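Long-range contacts in amidohydrolase (Xanthomonas campestris pv. campestris, PDB 4DZH), which probably acts as a zinc-dependent deaminase of the amidohydrolase superfamily, perhaps on adenosine-type substrates such as 5'-methylthioadenosine: residues A69-G74 against L381-L386; Y140-V145 against T168-S173; G244-A249 against Q268-E273. One frame throughout, in Å; residues are numbered along the deposited sequence.

Interaction 1 of 3, residues A69-G74 against L381-L386; sequences AALMPG and LVCVDL
The flat groups joining A70 to V384 and M72 to V382 are backbone peptides of an antiparallel ladder, part of the beta sandwich that accompanies the TIM barrel in many amidohydrolases. Two bonds close each hydrogen-bonded pair, those donated by V384 N to A70 O and by V382 N to M72 O both measuring 2.8 Å. In return M72 N donates to V382 O, and A70 N to V384 O, the latter tilted 24° from the carbonyl plane. The non-hydrogen-bonded pairs A69-D385, L71-C383 and P73-L381 alternate with them. Here CA-H groups also point at carbonyls, L71 CA lying 3.2 Å from V382 O.

One face of the ladder carries the side chains of A69, L71, C383 and D385. L71 sets CG anti to its backbone N (chi1 -177°), bringing CD1 to 3.7 Å from C383 SG and 3.8 Å from L381 CB. L71 and L381 also rest on I18 and V38, so the two leucines join this ladder to strands 16-20 and 36-41.

A70, M72, V382 and V384 line the other face. M72 places CG between its backbone N and carbonyl carbon (chi1 67°), then runs extended until CE meets V384 CG2 at 4.1 Å. V382 CG2 touches G74 CA at 3.7 Å, just past the last bridge, P73-L381.

Strand 381-385 lies between 69-80 and 410-415, with C383 touching T411 and W414. On the far side of 69-73 from that strand, A69 and L71 form backbone bonds with Y22 and V24, so the sheet joins early and late parts of the chain. D385 turns its OD1 to S387. Past the paired strands, L386 directs its side chain at 69-74, CD1 lying 3.8 Å from A70 CB.

Interaction 2 of 3, residues Y140-V145 against T168-S173; sequences YFFADV and TAWASS
W170 has its indole against the backbone turn at F141-A143, which meets it over one face and near its rim. It buries the most surface of any residue here, followed by F142 and F141. With CG anti to the backbone N (chi1 179°), the indole extends from its loop to the start of helix 143-152. F142 CA sits over the face of the six-membered ring, 3.7 Å from its centroid and 27° off the normal, a CH-pi contact. F142 N lies over the same part of the indole, 3.4 Å from W170 CE3, and A143 N lies over that same face. Main-chain atoms of F142 and A143 thus take up part of this face.

The F142 ring takes W170 CE3 over one of its own faces, F142 CD2 approaching that carbon to 3.7 Å. The planes stand 58° apart in an oblique aromatic pair, the centroids of the F142 ring and the W170 six-membered ring being 5.1 Å apart. Farther along, F142 CZ approaches A169 CB.

F141 uses a different part of the tryptophan: its CD1 packs 3.7 Å from W170 CB, while the far side of the ring crosses T168, F141 CE1 lying 3.8 Å from T168 CG2. T168 OG1, nearby, is bonded to Y177. At the other end of the indole D144 OD1 comes obliquely to 3.2 Å from W170 CZ3. R180 of helix 174-188 forms a cation-pi interaction with W170, bonds to its carbonyl and also touches the D144 side chain.

No hydrogen bond links the two segments. The contact joins loops following barrel strands 133-139 and 156-163: F141 rests on I112 and V162, F142 on I112 and P114 at the start of helix 114-130, and A143 touches V159 of strand 156-163 and L184 of helix 174-188.

Interaction 3 of 3, residues G244-A249 against Q268-E273; sequences GQRPLA and QLTEAE
A side-on, two-nitrogen salt bridge from R246 to E273 carries the polar part of the contact. R246 NE bonds E273 OE2 at 2.7 Å with the oxygen in the guanidinium plane. R246 NH2 donates to the syn lone pair of E273 OE1 at 2.8 Å, a little out of the guanidinium plane. The two flat groups are turned 37° from coplanar, and a bend at chi3 (67°) turns the NE/NH2 side of the guanidinium to the carboxylate.

A capping box fixes the acid from its own side. T270 N donates to E273 OE1 on the anti side at 2.9 Å, and E273 N returns a bond to T270 OG1, closing the start of helix 271-280.

Van der Waals contacts complete the grip. T270 CG2 covers one face of the guanidinium, 3.7 Å from R246 NH2. L248 CD1 meets E273 CD and, in an apolar contact, L269 CD2, each at 3.8 Å. H230 bonds L248 N through NE2 and Q268 O through ND1, bridging the two segments.

E273 OE1 therefore serves both an arginine and a helix-start amide. This pairing would be expected to keep E273 ionised and to hold helices 247-254 and 271-280 together by their beginnings.

How the interactions relate
The three contacts are well separated and none touches another. The centres of interactions 1 and 2 lie about 36 Å apart. For interactions 1 and 3 the centres are about 39 Å apart, and for interactions 2 and 3 about 30 Å. Interaction 1 joins segments whose nearest ends are 307 residues apart, and the chain between them contains both other contacts, each closed locally between successive barrel elements. Strand 69-80 carries on from interaction 1 into the barrel, reaching the zinc ligand H79. In interaction 2 the side chain of F141 is about 8 Å from that of H81 and about 11 Å from a zinc ion. In interaction 3 the Q268 side chain lies about 13 Å from a zinc ion.

Interaction 1 of 3, residues A69-G74 against L381-L386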
loop_
_atom_site.group_PDB
_atom_site.type_symbol
_atom_site.label_atom_id
_atom_site.label_comp_id
_atom_site.label_asym_id
_atom_site.label_seq_id
_atom_site.Cartn_x
_atom_site.Cartn_y
_atom_site.Cartn_z
ATOM N N ALA A 69 10.945 12.389 14.745
ATOM C CA ALA A 69 9.843 12.466 13.770
ATOM C C ALA A 69 10.201 13.394 12.636
ATOM O O ALA A 69 11.002 14.325 12.830
ATOM C CB ALA A 69 8.553 12.976 14.441
ATOM N N ALA A 70 9.563 13.178 11.476
ATOM C CA ALA A 70 9.508 14.179 10.402
ATOM C C ALA A 70 8.252 15.001 10.607
ATOM O O ALA A 70 7.187 14.469 10.906
ATOM C CB ALA A 70 9.438 13.504 9.054
ATOM N N LEU A 71 8.364 16.321 10.460
ATOM C CA LEU A 71 7.203 17.206 10.470
ATOM C C LEU A 71 6.980 17.695 9.038
ATOM O O LEU A 71 7.909 18.187 8.394
ATOM C CB LEU A 71 7.451 18.391 11.432
ATOM C CG LEU A 71 6.307 19.398 11.633
ATOM C CD1 LEU A 71 5.053 18.839 12.259
ATOM C CD2 LEU A 71 6.823 20.554 12.514
ATOM N N MET A 72 5.772 17.490 8.526
ATOM C CA MET A 72 5.418 17.866 7.151
ATOM C C MET A 72 3.997 18.471 7.159
ATOM O O MET A 72 3.266 18.368 8.163
ATOM C CB MET A 72 5.456 16.621 6.259
ATOM C CG MET A 72 4.398 15.621 6.601
ATOM S SD MET A 72 4.587 14.134 5.605
ATOM C CE MET A 72 2.944 13.463 5.843
ATOM N N PRO A 73 3.588 19.121 6.044
ATOM C CA PRO A 73 2.196 19.599 5.942
ATOM C C PRO A 73 1.244 18.414 5.928
ATOM O O PRO A 73 1.643 17.328 5.482
ATOM C CB PRO A 73 2.154 20.276 4.568
ATOM C CG PRO A 73 3.610 20.593 4.206
ATOM C CD PRO A 73 4.356 19.395 4.808
ATOM N N GLY A 74 0.019 18.651 6.410
ATOM C CA GLY A 74 -0.993 17.611 6.299
ATOM C C GLY A 74 -1.176 17.187 4.858
ATOM O O GLY A 74 -1.050 17.958 3.906
ATOM N N LEU A 381 -0.341 20.468 10.062
ATOM C CA LEU A 381 0.968 19.824 10.203
ATOM C C LEU A 381 0.810 18.410 10.721
ATOM O O LEU A 381 -0.137 18.133 11.484
ATOM C CB LEU A 381 1.822 20.598 11.199
ATOM C CG LEU A 381 2.018 22.069 10.834
ATOM C CD1 LEU A 381 2.635 22.833 11.979
ATOM C CD2 LEU A 381 2.887 22.144 9.608
ATOM N N VAL A 382 1.766 17.581 10.338
ATOM C CA VAL A 382 1.786 16.168 10.743
ATOM C C VAL A 382 3.202 15.754 11.166
ATOM O O VAL A 382 4.185 16.046 10.461
ATOM C CB VAL A 382 1.294 15.295 9.565
ATOM C CG1 VAL A 382 1.448 13.788 9.949
ATOM C CG2 VAL A 382 -0.164 15.602 9.284
ATOM N N CYS A 383 3.274 15.027 12.286
ATOM C CA CYS A 383 4.514 14.379 12.749
ATOM C C CYS A 383 4.421 12.908 12.364
ATOM O O CYS A 383 3.446 12.252 12.731
ATOM C CB CYS A 383 4.655 14.481 14.269
ATOM S SG CYS A 383 5.316 16.093 14.781
ATOM N N VAL A 384 5.434 12.432 11.659
ATOM C CA VAL A 384 5.526 11.002 11.290
ATOM C C VAL A 384 6.715 10.451 12.069
ATOM O O VAL A 384 7.838 10.891 11.828
ATOM C CB VAL A 384 5.756 10.837 9.760
ATOM C CG1 VAL A 384 5.701 9.352 9.396
ATOM C CG2 VAL A 384 4.664 11.540 9.012
ATOM N N ASP A 385 6.471 9.480 12.956
ATOM C CA ASP A 385 7.578 8.794 13.659
ATOM C C ASP A 385 8.422 8.063 12.639
ATOM O O ASP A 385 7.873 7.244 11.908
ATOM C CB ASP A 385 7.013 7.796 14.657
ATOM C CG ASP A 385 8.099 7.006 15.359
ATOM O OD1 ASP A 385 9.170 7.600 15.635
ATOM O OD2 ASP A 385 7.883 5.793 15.591
ATOM N N LEU A 386 9.717 8.357 12.534
ATOM C CA LEU A 386 10.624 7.663 11.611
ATOM C C LEU A 386 11.596 6.701 12.358
ATOM O O LEU A 386 12.428 6.012 11.727
ATOM C CB LEU A 386 11.344 8.606 10.667
ATOM C CG LEU A 386 10.447 9.321 9.658
ATOM C CD1 LEU A 386 11.331 10.242 8.831
ATOM C CD2 LEU A 386 9.679 8.337 8.738
#

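Interaction 2 of 3, residues Y140-V145 against T168-S173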
loop_
_atom_site.group_PDB
_atom_site.type_symbol
_atom_site.label_atom_id
_atom_site.label_comp_id
_atom_site.label_asym_id
_atom_site.label_seq_id
_atom_site.Cartn_x
_atom_site.Cartn_y
_atom_site.Cartn_z
ATOM N N TYR A 140 -20.181 14.611 -2.327
ATOM C CA TYR A 140 -21.281 13.737 -1.909
ATOM C C TYR A 140 -22.597 14.506 -1.702
ATOM O O TYR A 140 -22.614 15.761 -1.593
ATOM C CB TYR A 140 -20.968 12.927 -0.649
ATOM C CG TYR A 140 -21.626 11.532 -0.655
ATOM C CD1 TYR A 140 -21.181 10.527 -1.534
ATOM C CD2 TYR A 140 -22.710 11.239 0.191
ATOM C CE1 TYR A 140 -21.766 9.296 -1.540
ATOM C CE2 TYR A 140 -23.311 10.004 0.172
ATOM C CZ TYR A 140 -22.834 9.032 -0.685
ATOM O OH TYR A 140 -23.419 7.775 -0.702
ATOM N N PHE A 141 -23.695 13.729 -1.685
ATOM C CA PHE A 141 -25.021 14.243 -1.374
ATOM C C PHE A 141 -25.009 14.756 0.045
ATOM O O PHE A 141 -24.196 14.350 0.854
ATOM C CB PHE A 141 -26.051 13.120 -1.548
ATOM C CG PHE A 141 -26.067 12.529 -2.944
ATOM C CD1 PHE A 141 -26.723 13.182 -3.977
ATOM C CD2 PHE A 141 -25.438 11.326 -3.199
ATOM C CE1 PHE A 141 -26.744 12.663 -5.262
ATOM C CE2 PHE A 141 -25.452 10.784 -4.479
ATOM C CZ PHE A 141 -26.111 11.466 -5.506
ATOM N N PHE A 142 -25.954 15.650 0.350
ATOM C CA PHE A 142 -26.028 16.209 1.709
ATOM C C PHE A 142 -24.744 16.932 2.104
ATOM O O PHE A 142 -24.279 16.817 3.240
ATOM C CB PHE A 142 -26.498 15.177 2.753
ATOM C CG PHE A 142 -27.898 14.683 2.501
ATOM C CD1 PHE A 142 -28.132 13.628 1.607
ATOM C CD2 PHE A 142 -28.980 15.314 3.091
ATOM C CE1 PHE A 142 -29.416 13.206 1.344
ATOM C CE2 PHE A 142 -30.267 14.894 2.831
ATOM C CZ PHE A 142 -30.490 13.838 1.962
ATOM N N ALA A 143 -24.245 17.722 1.150
ATOM C CA ALA A 143 -23.066 18.556 1.373
ATOM C C ALA A 143 -23.269 19.506 2.538
ATOM O O ALA A 143 -22.289 19.844 3.205
ATOM C CB ALA A 143 -22.716 19.344 0.098
ATOM N N ASP A 144 -24.526 19.909 2.802
ATOM C CA ASP A 144 -24.800 20.807 3.930
ATOM C C ASP A 144 -24.396 20.153 5.250
ATOM O O ASP A 144 -23.728 20.754 6.105
ATOM C CB ASP A 144 -26.265 21.272 3.952
ATOM C CG ASP A 144 -27.282 20.123 4.016
ATOM O OD1 ASP A 144 -26.963 18.962 3.671
ATOM O OD2 ASP A 144 -28.446 20.395 4.419
ATOM N N VAL A 145 -24.755 18.880 5.414
ATOM C CA VAL A 145 -24.406 18.131 6.605
ATOM C C VAL A 145 -22.893 17.936 6.660
ATOM O O VAL A 145 -22.273 18.141 7.707
ATOM C CB VAL A 145 -25.083 16.743 6.577
ATOM C CG1 VAL A 145 -24.569 15.872 7.701
ATOM C CG2 VAL A 145 -26.631 16.894 6.620
ATOM N N THR A 168 -32.732 12.349 -6.526
ATOM C CA THR A 168 -32.232 11.585 -5.388
ATOM C C THR A 168 -32.867 12.203 -4.156
ATOM O O THR A 168 -33.606 13.195 -4.254
ATOM C CB THR A 168 -30.714 11.718 -5.233
ATOM O OG1 THR A 168 -30.383 13.108 -5.080
ATOM C CG2 THR A 168 -29.987 11.151 -6.445
ATOM N N ALA A 169 -32.557 11.643 -2.994
ATOM C CA ALA A 169 -33.067 12.161 -1.736
ATOM C C ALA A 169 -32.587 13.592 -1.499
ATOM O O ALA A 169 -33.263 14.401 -0.840
ATOM C CB ALA A 169 -32.611 11.263 -0.605
ATOM N N TRP A 170 -31.407 13.899 -2.025
ATOM C CA TRP A 170 -30.851 15.245 -1.914
ATOM C C TRP A 170 -31.652 16.327 -2.659
ATOM O O TRP A 170 -31.903 17.431 -2.145
ATOM C CB TRP A 170 -29.401 15.211 -2.389
ATOM C CG TRP A 170 -28.670 16.518 -2.377
ATOM C CD1 TRP A 170 -28.058 17.106 -3.451
ATOM C CD2 TRP A 170 -28.452 17.401 -1.258
ATOM N NE1 TRP A 170 -27.478 18.289 -3.073
ATOM C CE2 TRP A 170 -27.707 18.501 -1.736
ATOM C CE3 TRP A 170 -28.844 17.386 0.085
ATOM C CZ2 TRP A 170 -27.307 19.557 -0.914
ATOM C CZ3 TRP A 170 -28.443 18.445 0.909
ATOM C CH2 TRP A 170 -27.684 19.513 0.399
ATOM N N ALA A 171 -32.072 16.021 -3.878
ATOM C CA ALA A 171 -32.756 16.991 -4.710
ATOM C C ALA A 171 -33.470 16.246 -5.839
ATOM O O ALA A 171 -32.936 15.291 -6.422
ATOM C CB ALA A 171 -31.768 17.961 -5.309
ATOM N N SER A 172 -34.688 16.670 -6.146
ATOM C CA SER A 172 -35.451 15.930 -7.148
ATOM C C SER A 172 -35.530 16.634 -8.519
ATOM O O SER A 172 -36.053 16.071 -9.491
ATOM C CB SER A 172 -36.835 15.567 -6.595
ATOM O OG SER A 172 -37.616 16.728 -6.377
ATOM N N SER A 173 -35.009 17.856 -8.600
ATOM C CA SER A 173 -35.062 18.624 -9.837
ATOM C C SER A 173 -33.801 19.437 -10.025
ATOM O O SER A 173 -33.065 19.660 -9.052
ATOM C CB SER A 173 -36.265 19.574 -9.862
ATOM O OG SER A 173 -36.114 20.629 -8.899
#

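Interaction 3 of 3, residues G244-A249 against Q268-E273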
loop_
_atom_site.group_PDB
_atom_site.type_symbol
_atom_site.label_atom_id
_atom_site.label_comp_id
_atom_site.label_asym_id
_atom_site.label_seq_id
_atom_site.Cartn_x
_atom_site.Cartn_y
_atom_site.Cartn_z
ATOM N N GLY A 244 -20.708 13.048 -30.550
ATOM C CA GLY A 244 -19.792 13.104 -31.674
ATOM C C GLY A 244 -18.386 13.533 -31.325
ATOM O O GLY A 244 -17.563 13.730 -32.207
ATOM N N GLN A 245 -18.091 13.586 -30.017
ATOM C CA GLN A 245 -16.919 14.266 -29.463
ATOM C C GLN A 245 -16.428 13.520 -28.201
ATOM O O GLN A 245 -17.256 13.015 -27.455
ATOM C CB GLN A 245 -17.398 15.614 -28.919
ATOM C CG GLN A 245 -16.958 16.803 -29.700
ATOM C CD GLN A 245 -17.465 18.098 -29.123
ATOM O OE1 GLN A 245 -18.508 18.159 -28.441
ATOM N NE2 GLN A 245 -16.723 19.163 -29.388
ATOM N N ARG A 246 -15.123 13.491 -27.946
ATOM C CA ARG A 246 -14.604 13.029 -26.647
ATOM C C ARG A 246 -15.153 13.958 -25.557
ATOM O O ARG A 246 -15.460 15.120 -25.826
ATOM C CB ARG A 246 -13.069 13.068 -26.595
ATOM C CG ARG A 246 -12.315 12.094 -27.489
ATOM C CD ARG A 246 -10.839 12.514 -27.618
ATOM N NE ARG A 246 -10.048 12.401 -26.371
ATOM C CZ ARG A 246 -9.519 11.266 -25.936
ATOM N NH1 ARG A 246 -9.751 10.151 -26.633
ATOM N NH2 ARG A 246 -8.770 11.233 -24.806
ATOM N N PRO A 247 -15.241 13.477 -24.292
ATOM C CA PRO A 247 -15.837 14.356 -23.276
ATOM C C PRO A 247 -15.045 15.653 -23.063
ATOM O O PRO A 247 -15.670 16.692 -22.898
ATOM C CB PRO A 247 -15.830 13.489 -21.994
ATOM C CG PRO A 247 -15.901 12.103 -22.493
ATOM C CD PRO A 247 -15.128 12.084 -23.825
ATOM N N LEU A 248 -13.715 15.605 -23.068
ATOM C CA LEU A 248 -12.962 16.842 -22.866
ATOM C C LEU A 248 -13.264 17.865 -23.977
ATOM O O LEU A 248 -13.335 19.066 -23.716
ATOM C CB LEU A 248 -11.464 16.557 -22.703
ATOM C CG LEU A 248 -11.017 16.331 -21.250
ATOM C CD1 LEU A 248 -9.618 15.741 -21.253
ATOM C CD2 LEU A 248 -11.138 17.672 -20.481
ATOM N N ALA A 249 -13.463 17.387 -25.205
ATOM C CA ALA A 249 -13.840 18.272 -26.315
ATOM C C ALA A 249 -15.199 18.938 -26.077
ATOM O O ALA A 249 -15.370 20.153 -26.291
ATOM C CB ALA A 249 -13.836 17.495 -27.633
ATOM N N GLN A 268 -8.140 8.021 -19.427
ATOM C CA GLN A 268 -8.192 7.947 -20.885
ATOM C C GLN A 268 -7.783 9.319 -21.460
ATOM O O GLN A 268 -8.642 10.207 -21.536
ATOM C CB GLN A 268 -9.624 7.657 -21.308
ATOM C CG GLN A 268 -10.300 6.436 -20.676
ATOM C CD GLN A 268 -9.558 5.149 -20.931
ATOM O OE1 GLN A 268 -9.456 4.692 -22.073
ATOM N NE2 GLN A 268 -9.036 4.550 -19.882
ATOM N N LEU A 269 -6.515 9.512 -21.864
ATOM C CA LEU A 269 -5.997 10.864 -22.258
ATOM C C LEU A 269 -5.036 10.981 -23.491
ATOM O O LEU A 269 -4.196 10.118 -23.675
ATOM C CB LEU A 269 -5.248 11.542 -21.111
ATOM C CG LEU A 269 -5.873 12.239 -19.900
ATOM C CD1 LEU A 269 -4.806 13.018 -19.108
ATOM C CD2 LEU A 269 -7.039 13.174 -20.276
ATOM N N THR A 270 -5.117 12.090 -24.245
ATOM C CA THR A 270 -4.118 12.414 -25.288
ATOM C C THR A 270 -3.124 13.516 -24.901
ATOM O O THR A 270 -3.341 14.238 -23.904
ATOM C CB THR A 270 -4.815 13.073 -26.525
ATOM O OG1 THR A 270 -5.286 14.394 -26.158
ATOM C CG2 THR A 270 -5.984 12.238 -27.033
ATOM N N GLU A 271 -2.102 13.736 -25.751
ATOM C CA GLU A 271 -1.115 14.808 -25.494
ATOM C C GLU A 271 -1.707 16.206 -25.608
ATOM O O GLU A 271 -1.500 17.059 -24.724
ATOM C CB GLU A 271 0.176 14.688 -26.358
ATOM C CG GLU A 271 1.374 13.889 -25.740
ATOM C CD GLU A 271 2.150 14.575 -24.548
ATOM O OE1 GLU A 271 2.653 15.742 -24.644
ATOM O OE2 GLU A 271 2.307 13.887 -23.507
ATOM N N ALA A 272 -2.439 16.436 -26.702
ATOM C CA ALA A 272 -3.269 17.622 -26.872
ATOM C C ALA A 272 -3.973 17.971 -25.574
ATOM O O ALA A 272 -3.907 19.112 -25.078
ATOM C CB ALA A 272 -4.304 17.355 -27.962
ATOM N N GLU A 273 -4.628 16.974 -25.000
ATOM C CA GLU A 273 -5.359 17.169 -23.747
ATOM C C GLU A 273 -4.467 17.581 -22.573
ATOM O O GLU A 273 -4.841 18.513 -21.804
ATOM C CB GLU A 273 -6.217 15.949 -23.450
ATOM C CG GLU A 273 -7.379 15.920 -24.432
ATOM C CD GLU A 273 -8.109 14.599 -24.507
ATOM O OE1 GLU A 273 -7.558 13.612 -24.026
ATOM O OE2 GLU A 273 -9.251 14.589 -25.049
#